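Local atomic coordinates of MoaF-like domain-containing protein (Burkholderia vietnamiensis, PDB entry 5HAL), a protein that is of unknown function but folds as a calycin-like beta barrel of the MoaF-like family, consistent with binding a small ligand inside the barrel. Residues Glu77-His85 with Arg95-Leu103. Sequence-based numbering, arbitrary orientation.
Sequences EADRATVVH and RTFFTAASL. With EDO (1,2-ethanediol), chain B.
H85 and T96 stand side by side on the barrel-lining face of an antiparallel hairpin, at a non-hydrogen-bonded pair. T96 CG2 sits over one face of the imidazole, 3.6 Å from the ring centroid and displaced toward the rim nearest CD2, a CH-pi contact. The ring edge is used as well: H85 NE2 and O1 of a 1,2-ethanediol molecule, most likely a crystallisation additive, share a nearly straight hydrogen bond (2.8 Å), while ND1 is hydrogen-bonded to D87, which should fix the ring's rotation. At the next non-hydrogen-bonded pair on the same face, V83 and F98 meet at an angle, V83 CG2 3.7 Å from F98 CD2. With CG anti to the backbone N (chi1 162°), the F98 ring extends toward the loop, where CE2 touches A81 CB at 3.8 Å; the diol's O2 lies over the centre of the phenyl ring, with A100 N above the opposite face. On the other face, T82 and T99 run alongside each other, and one water joins their OG1 atoms, 2.8 Å from each. The hydrogen-bonded pairs T82-T99 and V84-F97 each exchange two backbone bonds. Beyond the strands, D79 OD1 accepts from A81 N in an Asx turn, while OD2 reaches A101 N through a second water. This hairpin, strands 82-88 and 93-99, is flanked by strands 70-76 and 105-114 in the closed eight-stranded barrel, and Y27 of strand 22-27 touches both H85 and T96.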
# COMPACT_ATOMS: atom_id res chain seq x y z
N GLU A 77 -0.10 -9.58 -5.78
CA GLU A 77 1.06 -10.19 -5.16
C GLU A 77 1.40 -11.49 -5.88
O GLU A 77 0.64 -11.98 -6.71
CB GLU A 77 0.78 -10.40 -3.66
CG GLU A 77 1.46 -9.32 -2.81
CD GLU A 77 0.69 -8.92 -1.58
OE1 GLU A 77 0.26 -9.80 -0.81
OE2 GLU A 77 0.53 -7.70 -1.36
N ALA A 78 2.56 -12.06 -5.53
CA ALA A 78 3.05 -13.25 -6.21
C ALA A 78 2.07 -14.41 -6.11
O ALA A 78 1.97 -15.22 -7.03
CB ALA A 78 4.42 -13.67 -5.66
N ASP A 79 1.34 -14.52 -4.99
CA ASP A 79 0.39 -15.62 -4.88
C ASP A 79 -0.97 -15.26 -5.45
O ASP A 79 -1.93 -16.02 -5.25
CB ASP A 79 0.28 -16.10 -3.41
CG ASP A 79 -0.44 -15.09 -2.50
OD1 ASP A 79 -0.66 -13.94 -2.91
OD2 ASP A 79 -0.77 -15.46 -1.35
N ARG A 80 -1.07 -14.13 -6.16
CA ARG A 80 -2.25 -13.61 -6.88
C ARG A 80 -3.28 -12.95 -5.96
O ARG A 80 -4.37 -12.58 -6.42
CB ARG A 80 -2.93 -14.68 -7.76
CG ARG A 80 -2.00 -15.19 -8.91
CD ARG A 80 -2.56 -16.41 -9.59
NE ARG A 80 -2.68 -17.52 -8.65
CZ ARG A 80 -3.68 -18.40 -8.64
NH1 ARG A 80 -4.67 -18.30 -9.51
NH2 ARG A 80 -3.68 -19.37 -7.73
N ALA A 81 -2.96 -12.76 -4.67
CA ALA A 81 -3.77 -11.87 -3.84
C ALA A 81 -3.75 -10.46 -4.44
O ALA A 81 -2.73 -10.03 -4.99
CB ALA A 81 -3.23 -11.85 -2.41
N THR A 82 -4.87 -9.74 -4.33
CA THR A 82 -4.96 -8.39 -4.88
C THR A 82 -5.19 -7.37 -3.78
O THR A 82 -5.85 -7.65 -2.76
CB THR A 82 -6.08 -8.25 -5.92
OG1 THR A 82 -7.35 -8.46 -5.28
CG2 THR A 82 -5.90 -9.26 -7.03
N VAL A 83 -4.64 -6.17 -3.99
CA VAL A 83 -4.68 -5.10 -3.00
C VAL A 83 -5.06 -3.81 -3.70
O VAL A 83 -4.47 -3.46 -4.73
CB VAL A 83 -3.33 -4.93 -2.28
CG1 VAL A 83 -3.42 -3.78 -1.26
CG2 VAL A 83 -2.92 -6.24 -1.59
N VAL A 84 -6.03 -3.08 -3.13
CA VAL A 84 -6.36 -1.73 -3.56
C VAL A 84 -6.24 -0.83 -2.34
O VAL A 84 -6.92 -1.06 -1.32
CB VAL A 84 -7.78 -1.64 -4.15
CG1 VAL A 84 -8.12 -0.19 -4.46
CG2 VAL A 84 -7.90 -2.50 -5.40
N HIS A 85 -5.39 0.19 -2.44
CA HIS A 85 -5.29 1.28 -1.47
C HIS A 85 -5.97 2.52 -2.01
O HIS A 85 -5.82 2.87 -3.18
CB HIS A 85 -3.83 1.67 -1.20
CG HIS A 85 -3.12 0.81 -0.21
ND1 HIS A 85 -2.11 1.30 0.59
CD2 HIS A 85 -3.24 -0.51 0.08
CE1 HIS A 85 -1.65 0.32 1.35
NE2 HIS A 85 -2.32 -0.79 1.06
N ARG A 95 -7.16 3.64 3.18
CA ARG A 95 -8.29 2.72 3.14
C ARG A 95 -7.97 1.60 2.16
O ARG A 95 -7.63 1.87 1.00
CB ARG A 95 -9.57 3.45 2.74
CG ARG A 95 -10.79 2.55 2.77
CD ARG A 95 -12.07 3.32 2.46
NE ARG A 95 -12.32 4.41 3.40
CZ ARG A 95 -12.79 4.24 4.63
NH1 ARG A 95 -13.04 3.02 5.07
NH2 ARG A 95 -13.01 5.29 5.41
N THR A 96 -8.06 0.35 2.62
CA THR A 96 -7.57 -0.77 1.83
C THR A 96 -8.63 -1.84 1.66
O THR A 96 -9.44 -2.10 2.55
CB THR A 96 -6.31 -1.41 2.46
OG1 THR A 96 -6.65 -2.03 3.70
CG2 THR A 96 -5.27 -0.36 2.72
N PHE A 97 -8.58 -2.47 0.50
CA PHE A 97 -9.40 -3.61 0.13
C PHE A 97 -8.45 -4.69 -0.34
O PHE A 97 -7.64 -4.45 -1.24
CB PHE A 97 -10.39 -3.23 -0.97
CG PHE A 97 -11.23 -2.01 -0.64
CD1 PHE A 97 -12.48 -2.16 -0.06
CD2 PHE A 97 -10.76 -0.73 -0.89
CE1 PHE A 97 -13.27 -1.04 0.27
CE2 PHE A 97 -11.53 0.39 -0.56
CZ PHE A 97 -12.80 0.23 0.01
N PHE A 98 -8.53 -5.86 0.27
CA PHE A 98 -7.53 -6.90 0.08
C PHE A 98 -8.27 -8.21 -0.17
O PHE A 98 -9.10 -8.62 0.65
CB PHE A 98 -6.59 -6.95 1.31
CG PHE A 98 -5.79 -8.22 1.45
CD1 PHE A 98 -5.90 -9.00 2.59
CD2 PHE A 98 -4.88 -8.61 0.46
CE1 PHE A 98 -5.14 -10.18 2.74
CE2 PHE A 98 -4.12 -9.78 0.60
CZ PHE A 98 -4.25 -10.57 1.74
N THR A 99 -8.03 -8.82 -1.32
CA THR A 99 -8.60 -10.12 -1.65
C THR A 99 -7.45 -11.12 -1.57
O THR A 99 -6.54 -11.08 -2.40
CB THR A 99 -9.24 -10.14 -3.04
OG1 THR A 99 -10.22 -9.09 -3.15
CG2 THR A 99 -9.92 -11.49 -3.29
N ALA A 100 -7.48 -11.98 -0.56
CA ALA A 100 -6.45 -13.00 -0.42
C ALA A 100 -6.55 -14.03 -1.54
O ALA A 100 -7.59 -14.15 -2.21
CB ALA A 100 -6.55 -13.70 0.94
N ALA A 101 -5.47 -14.79 -1.73
CA ALA A 101 -5.51 -15.89 -2.70
C ALA A 101 -6.65 -16.86 -2.39
O ALA A 101 -7.17 -17.52 -3.29
CB ALA A 101 -4.18 -16.63 -2.72
N SER A 102 -7.05 -16.96 -1.12
CA SER A 102 -8.18 -17.77 -0.72
C SER A 102 -9.53 -17.16 -1.07
O SER A 102 -10.56 -17.82 -0.88
CB SER A 102 -8.13 -18.00 0.79
OG SER A 102 -8.31 -16.75 1.45
N LEU A 103 -9.54 -15.91 -1.56
CA LEU A 103 -10.73 -15.12 -1.91
C LEU A 103 -11.45 -14.57 -0.68
O LEU A 103 -12.56 -14.00 -0.83
CB LEU A 103 -11.73 -15.90 -2.78
CG LEU A 103 -11.28 -16.21 -4.22
CD1 LEU A 103 -12.28 -17.10 -4.90
CD2 LEU A 103 -11.16 -14.91 -4.98
C1 EDO B . -2.76 -4.49 2.37
O1 EDO B . -2.16 -3.19 2.57
C2 EDO B . -1.73 -5.58 2.65
O2 EDO B . -2.35 -6.87 2.69
O HOH W 1 -3.03 -14.60 -0.04
O HOH W 2 -8.96 -6.65 -3.87